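Local atomic coordinates of diacylglycerol kinase (PDB entry 3S40), a protein that probably phosphorylates diacylglycerol or a related lipid, using a nucleotide such as ATP as phosphate donor. Residues Val128-Ala133 with His137-Trp142; Val199-Gly204 with Lys260-Glu265; Val272-Asp275 with Ser279-Thr282. One frame throughout, in Å; residues are numbered along the deposited sequence.

Contact 1: residues Val128-Ala133 with His137-Trp142; sequences VDVAKA and HFLNFW
A131 and F138 form the antiparallel hydrogen-bonded pair that holds these segments together. The A131 N–F138 O bond is 3.0 Å long, and the N-H meets the oxygen nearly end-on, with a C=O...N angle of 163°. The return bond, F138 N to A131 O, is bent at the acceptor: its donor stands 46° out of the carbonyl plane. The same A131 O also receives a CA-H...O contact from H137 CA at 3.2 Å. K132 and H137 follow as a non-hydrogen-bonded pair.

Apolar contact on the A131 and F138 side of the sheet centres on the phenyl ring. A131 CB sits over one face of it, 3.4 Å from the ring centroid and close to the ring normal, shifted toward CZ, a CH-pi contact. F138 CG lies between the backbone N and the carbonyl carbon (chi1 67°), which folds the ring back over its strand partner. A133 CB then reaches the ring edge at CE2, 3.9 Å away, and also touches CD1 of the W142 indole at 3.6 Å.

On the other side of the sheet, K132 and H137 run side by side in the same direction. The aliphatic part of the lysine lies along the imidazole, K132 CE being 3.4 Å from H137 NE2. On that same side V130 CG2 meets L139 CD1 at 3.8 Å.

Beyond the pair, the backbone N-H groups of L139, N140 and F141 all bind the D275 carboxylate. This is a tight beta hairpin, 125-133 with 136-138, at the edge of an antiparallel sheet and followed directly by a strand of a second sheet.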
# COMPACT_ATOMS: atom_id res chain seq x y z
N VAL A 128 7.65 7.77 3.07
CA VAL A 128 7.25 6.55 2.40
C VAL A 128 7.16 6.87 0.93
O VAL A 128 6.72 7.96 0.55
CB VAL A 128 5.89 6.07 2.95
CG1 VAL A 128 5.32 4.95 2.11
CG2 VAL A 128 6.04 5.64 4.41
N ASP A 129 7.62 5.95 0.09
CA ASP A 129 7.60 6.17 -1.36
C ASP A 129 6.22 5.84 -1.93
O ASP A 129 5.53 4.96 -1.42
CB ASP A 129 8.68 5.32 -2.07
CG ASP A 129 10.08 5.46 -1.45
OD1 ASP A 129 10.37 6.51 -0.81
OD2 ASP A 129 10.90 4.52 -1.62
N VAL A 130 5.85 6.53 -3.01
CA VAL A 130 4.57 6.28 -3.67
C VAL A 130 4.83 6.03 -5.14
O VAL A 130 5.50 6.82 -5.81
CB VAL A 130 3.63 7.49 -3.53
CG1 VAL A 130 2.39 7.32 -4.41
CG2 VAL A 130 3.27 7.73 -2.05
N ALA A 131 4.26 4.95 -5.67
CA ALA A 131 4.50 4.58 -7.06
C ALA A 131 3.52 5.29 -8.00
O ALA A 131 2.43 5.69 -7.60
CB ALA A 131 4.40 3.05 -7.22
N LYS A 132 3.94 5.43 -9.26
CA LYS A 132 3.08 5.94 -10.33
C LYS A 132 3.13 5.05 -11.57
O LYS A 132 4.18 4.90 -12.19
CB LYS A 132 3.50 7.35 -10.74
CG LYS A 132 2.44 8.40 -10.52
CD LYS A 132 2.55 9.51 -11.55
CE LYS A 132 2.31 10.88 -10.93
NZ LYS A 132 2.11 11.95 -11.95
N ALA A 133 1.98 4.49 -11.94
CA ALA A 133 1.89 3.69 -13.16
C ALA A 133 0.96 4.37 -14.17
O ALA A 133 -0.22 4.56 -13.90
CB ALA A 133 1.40 2.29 -12.83
N HIS A 137 -1.47 6.49 -9.14
CA HIS A 137 -0.67 6.24 -7.94
C HIS A 137 -1.04 4.94 -7.25
O HIS A 137 -2.23 4.65 -7.07
CB HIS A 137 -0.82 7.36 -6.90
CG HIS A 137 -0.33 8.69 -7.38
ND1 HIS A 137 -1.17 9.66 -7.88
CD2 HIS A 137 0.92 9.22 -7.42
CE1 HIS A 137 -0.46 10.72 -8.21
NE2 HIS A 137 0.81 10.48 -7.94
N PHE A 138 -0.04 4.16 -6.83
CA PHE A 138 -0.28 3.03 -5.92
C PHE A 138 0.74 2.92 -4.80
O PHE A 138 1.89 3.32 -4.93
CB PHE A 138 -0.40 1.69 -6.67
CG PHE A 138 0.87 1.23 -7.32
CD1 PHE A 138 1.72 0.35 -6.67
CD2 PHE A 138 1.19 1.66 -8.60
CE1 PHE A 138 2.89 -0.10 -7.29
CE2 PHE A 138 2.35 1.22 -9.22
CZ PHE A 138 3.21 0.34 -8.57
N LEU A 139 0.28 2.36 -3.69
CA LEU A 139 1.08 2.26 -2.48
C LEU A 139 1.62 0.84 -2.29
O LEU A 139 2.69 0.63 -1.71
CB LEU A 139 0.20 2.62 -1.28
CG LEU A 139 0.83 3.45 -0.17
CD1 LEU A 139 1.70 4.53 -0.75
CD2 LEU A 139 -0.28 4.03 0.71
N ASN A 140 0.87 -0.13 -2.79
CA ASN A 140 1.17 -1.53 -2.51
C ASN A 140 1.75 -2.31 -3.67
O ASN A 140 2.87 -2.81 -3.58
CB ASN A 140 -0.07 -2.24 -1.97
CG ASN A 140 0.15 -2.78 -0.60
OD1 ASN A 140 -0.44 -2.31 0.38
ND2 ASN A 140 1.03 -3.77 -0.50
N PHE A 141 1.00 -2.42 -4.75
CA PHE A 141 1.45 -3.29 -5.81
C PHE A 141 0.77 -3.00 -7.14
O PHE A 141 -0.31 -2.43 -7.19
CB PHE A 141 1.24 -4.76 -5.42
CG PHE A 141 -0.16 -5.25 -5.65
CD1 PHE A 141 -0.50 -5.88 -6.84
CD2 PHE A 141 -1.15 -5.05 -4.69
CE1 PHE A 141 -1.79 -6.32 -7.06
CE2 PHE A 141 -2.45 -5.49 -4.91
CZ PHE A 141 -2.77 -6.12 -6.09
N TRP A 142 1.45 -3.42 -8.20
CA TRP A 142 0.94 -3.39 -9.56
C TRP A 142 1.14 -4.83 -10.06
O TRP A 142 2.23 -5.40 -9.90
CB TRP A 142 1.78 -2.40 -10.36
CG TRP A 142 1.55 -2.30 -11.85
CD1 TRP A 142 0.97 -1.26 -12.52
CD2 TRP A 142 1.96 -3.24 -12.86
NE1 TRP A 142 0.97 -1.50 -13.88
CE2 TRP A 142 1.57 -2.71 -14.11
CE3 TRP A 142 2.59 -4.49 -12.83
CZ2 TRP A 142 1.79 -3.38 -15.32
CZ3 TRP A 142 2.82 -5.15 -14.02
CH2 TRP A 142 2.42 -4.60 -15.25

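Contact 2: residues Val199-Gly204 with Lys260-Glu265; sequences VMVGNG and KSIHIE
V201 reaches two isoleucines of the facing strand, and these two apolar contacts make up the first shell. V201 CG1 approaches I262 CD1 at 4.3 Å, while V201 CG2 lies 4.5 Å from I264 CD1. One methyl of the fork thus serves each isoleucine, and both meet it with the far end of the chain. The valine is oriented for this by a chi1 of -172°, which sets CG1 opposite the backbone N and lets the fork straddle the two tips. I262 is extended beyond CB (chi2 177°), so its CD1 projects well out from its own strand.

No hydrogen bond links the segments. The closest CA atoms, those of V201 and I262, are 9.2 Å apart, as suits strands facing each other through their side chains, and the contact is light.

The next shell surrounds these methyls. W142 and I286 each touch both V201 and I264, and L224 touches both V201 and I262, so the valine and isoleucines belong to a continuous apolar layer.

Backbone pairing holds each strand in its own sheet. M200 and G202 pair with F227 and D225 on one flank of 198-202, and V199 and V201 with I144 and W142 on the other. Strand 261-266 lies between 284-296 and 181-187; at its start the D188 carboxylate takes the N-H groups of K260 and S261, one on each oxygen.

Strands 198-202 and 261-266 belong to different antiparallel sheets, and their buried faces meet here as in the core of a beta sandwich, consistent with the NAD kinase-like C-terminal domain of this family.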
# COMPACT_ATOMS: atom_id res chain seq x y z
N VAL A 199 3.36 -11.15 -13.53
CA VAL A 199 4.30 -10.04 -13.43
C VAL A 199 3.86 -9.07 -12.35
O VAL A 199 2.72 -8.63 -12.33
CB VAL A 199 4.44 -9.28 -14.74
CG1 VAL A 199 5.44 -8.14 -14.58
CG2 VAL A 199 4.86 -10.23 -15.86
N MSE A 200 4.77 -8.74 -11.45
CA MSE A 200 4.44 -7.78 -10.42
C MSE A 200 5.51 -6.78 -10.06
O MSE A 200 6.71 -7.06 -10.14
CB MSE A 200 3.94 -8.48 -9.20
CG MSE A 200 2.48 -8.73 -9.33
SE MSE A 200 1.89 -9.59 -7.79
CE MSE A 200 2.66 -8.35 -6.44
N VAL A 201 5.02 -5.61 -9.66
CA VAL A 201 5.84 -4.50 -9.25
C VAL A 201 5.40 -4.12 -7.85
O VAL A 201 4.28 -3.69 -7.64
CB VAL A 201 5.64 -3.30 -10.20
CG1 VAL A 201 6.64 -2.20 -9.88
CG2 VAL A 201 5.80 -3.77 -11.62
N GLY A 202 6.28 -4.32 -6.88
CA GLY A 202 5.92 -4.17 -5.48
C GLY A 202 6.54 -2.98 -4.79
O GLY A 202 7.67 -2.59 -5.07
N ASN A 203 5.79 -2.41 -3.85
CA ASN A 203 6.25 -1.31 -3.04
C ASN A 203 6.00 -1.59 -1.58
O ASN A 203 6.83 -1.29 -0.74
CB ASN A 203 5.54 -0.01 -3.42
CG ASN A 203 6.14 1.20 -2.72
OD1 ASN A 203 7.35 1.41 -2.75
ND2 ASN A 203 5.30 1.99 -2.08
N GLY A 204 4.84 -2.16 -1.29
CA GLY A 204 4.47 -2.52 0.07
C GLY A 204 5.05 -3.85 0.50
O GLY A 204 5.39 -4.70 -0.32
N LYS A 260 14.22 1.84 -10.66
CA LYS A 260 13.49 3.09 -10.41
C LYS A 260 12.55 3.46 -11.55
O LYS A 260 11.54 4.12 -11.33
CB LYS A 260 14.44 4.26 -10.13
CG LYS A 260 15.15 4.18 -8.80
CD LYS A 260 15.79 5.51 -8.46
CE LYS A 260 16.43 5.49 -7.08
NZ LYS A 260 16.68 6.87 -6.57
N SER A 261 12.91 3.07 -12.78
CA SER A 261 12.13 3.44 -13.95
C SER A 261 11.87 2.21 -14.80
O SER A 261 12.80 1.58 -15.31
CB SER A 261 12.83 4.52 -14.76
OG SER A 261 11.99 4.99 -15.81
N ILE A 262 10.60 1.89 -14.95
CA ILE A 262 10.22 0.59 -15.49
C ILE A 262 9.20 0.71 -16.59
O ILE A 262 8.20 1.44 -16.48
CB ILE A 262 9.66 -0.30 -14.37
CG1 ILE A 262 10.66 -0.35 -13.20
CG2 ILE A 262 9.34 -1.70 -14.89
CD1 ILE A 262 10.19 -1.13 -11.99
N HIS A 263 9.45 -0.00 -17.68
CA HIS A 263 8.47 -0.10 -18.75
C HIS A 263 8.15 -1.55 -19.03
O HIS A 263 9.06 -2.37 -19.25
CB HIS A 263 8.94 0.60 -20.02
CG HIS A 263 7.87 0.74 -21.05
ND1 HIS A 263 7.67 -0.19 -22.06
CD2 HIS A 263 6.90 1.68 -21.21
CE1 HIS A 263 6.65 0.18 -22.80
NE2 HIS A 263 6.16 1.31 -22.31
N ILE A 264 6.85 -1.86 -19.03
CA ILE A 264 6.38 -3.22 -19.24
C ILE A 264 5.49 -3.29 -20.48
O ILE A 264 4.47 -2.60 -20.57
CB ILE A 264 5.57 -3.75 -18.04
CG1 ILE A 264 6.30 -3.49 -16.73
CG2 ILE A 264 5.28 -5.23 -18.21
CD1 ILE A 264 5.61 -2.45 -15.88
N GLU A 265 5.89 -4.16 -21.41
CA GLU A 265 5.17 -4.31 -22.66
C GLU A 265 4.80 -5.77 -22.85
O GLU A 265 5.57 -6.67 -22.52
CB GLU A 265 6.05 -3.82 -23.81
CG GLU A 265 5.57 -4.21 -25.20
CD GLU A 265 6.62 -3.95 -26.27
OE1 GLU A 265 7.33 -2.92 -26.17
OE2 GLU A 265 6.73 -4.76 -27.22

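Contact 3: residues Val272-Asp275 with Ser279-Thr282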
# COMPACT_ATOMS: atom_id res chain seq x y z
N VAL A 272 -4.51 -4.50 -15.83
CA VAL A 272 -3.66 -4.35 -14.66
C VAL A 272 -4.45 -4.27 -13.35
O VAL A 272 -5.51 -3.64 -13.30
CB VAL A 272 -2.78 -3.09 -14.76
CG1 VAL A 272 -2.11 -2.78 -13.42
CG2 VAL A 272 -1.74 -3.25 -15.87
N ASP A 273 -3.93 -4.92 -12.31
CA ASP A 273 -4.52 -4.84 -10.98
C ASP A 273 -3.60 -4.08 -10.02
O ASP A 273 -2.38 -4.23 -10.05
CB ASP A 273 -4.79 -6.24 -10.46
CG ASP A 273 -5.54 -6.23 -9.15
OD1 ASP A 273 -4.93 -5.87 -8.12
OD2 ASP A 273 -6.74 -6.60 -9.15
N THR A 274 -4.19 -3.24 -9.17
CA THR A 274 -3.44 -2.51 -8.15
C THR A 274 -4.09 -2.64 -6.78
O THR A 274 -4.96 -3.48 -6.57
CB THR A 274 -3.36 -1.02 -8.46
OG1 THR A 274 -4.69 -0.49 -8.55
CG2 THR A 274 -2.63 -0.78 -9.77
N ASP A 275 -3.66 -1.79 -5.86
CA ASP A 275 -4.11 -1.87 -4.48
C ASP A 275 -5.59 -2.23 -4.41
O ASP A 275 -6.45 -1.35 -4.30
CB ASP A 275 -3.85 -0.55 -3.75
CG ASP A 275 -2.45 -0.01 -3.98
OD1 ASP A 275 -2.18 1.16 -3.60
OD2 ASP A 275 -1.61 -0.74 -4.56
N SER A 279 -8.20 1.04 -13.12
CA SER A 279 -8.19 0.67 -14.53
C SER A 279 -6.92 1.06 -15.28
O SER A 279 -6.77 2.20 -15.73
CB SER A 279 -9.39 1.29 -15.24
OG SER A 279 -9.28 2.70 -15.27
N LEU A 280 -6.00 0.11 -15.40
CA LEU A 280 -4.84 0.29 -16.25
C LEU A 280 -4.72 -0.92 -17.16
O LEU A 280 -5.51 -1.86 -17.06
CB LEU A 280 -3.56 0.45 -15.42
CG LEU A 280 -3.37 1.76 -14.65
CD1 LEU A 280 -2.45 1.57 -13.46
CD2 LEU A 280 -2.84 2.86 -15.57
N HIS A 281 -3.72 -0.90 -18.03
CA HIS A 281 -3.47 -2.02 -18.91
C HIS A 281 -2.19 -1.73 -19.66
O HIS A 281 -1.81 -0.58 -19.83
CB HIS A 281 -4.63 -2.18 -19.90
CG HIS A 281 -4.93 -0.93 -20.66
ND1 HIS A 281 -4.06 -0.39 -21.57
CD2 HIS A 281 -6.01 -0.11 -20.62
CE1 HIS A 281 -4.58 0.71 -22.08
NE2 HIS A 281 -5.76 0.91 -21.52
N THR A 282 -1.51 -2.79 -20.09
CA THR A 282 -0.27 -2.65 -20.85
C THR A 282 -0.52 -1.93 -22.18
O THR A 282 -1.64 -1.95 -22.69
CB THR A 282 0.38 -4.03 -21.13
OG1 THR A 282 -0.59 -4.93 -21.69
CG2 THR A 282 0.94 -4.63 -19.85
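V272 packs against L280 across a short hairpin, and its branches can be followed outward one by one. CB lies 3.7 Å from L280 CB, the two side chains crossing at a slant on the same side of the sheet. From there the fork divides. CG1, opposite the backbone N (chi1 168°), remains near L280 CB at 4.1 Å. CG2 takes the other direction: it lies beside the backbone N and comes up against the backbone of H281, 3.7 Å from H281 CA and 3.8 Å from H281 N. The valine thereby spans L280 and the chain beyond it, and its side chain also touches W142 and I144 of the neighbouring strand 141-144.

The backbone link is sparse. V272 N donates to L280 O at 3.1 Å, but the donor stands 57° out of the carbonyl plane, in keeping with weakly bonded strands. T274 CG2 adds a distant apolar touch to L280 CD1.

The CB of H281 points away from V272, although its backbone is in contact. Its ND1 gives a hydrogen bond to T282 O at 3.1 Å, with the oxygen only 11° out of the imidazole plane, which would restrain the rotation of the ring. T282 OG1, in turn, bonds to T266 OG1 and K270 N.

The arrangement is a short, loosely paired beta hairpin, 271-274 with 280-281, forming the edge of an antiparallel sheet in the C-terminal beta-sandwich domain.

Overall arrangement
The three contacts meet around 141-144, a strand flanked in its sheet by 198-202 and 271-274. Centres of contacts 1 and 2 are about 10 Å apart; N140 O and N203 N, at 3.0 Å, probably hydrogen-bond, continuing the pairing of these strands past W142. Contacts 1 and 3 lie about 12 Å apart between centres, and D275 ties the second hairpin to the turn that follows the first. W142 also packs on V272, its NE1 3.4 Å from V272 CG1, so this one indole takes part in the surroundings of all three contacts. Contacts 2 and 3, about 11 Å apart between centres, touch only lightly, I264 O to T282 CG2 at 4.1 Å.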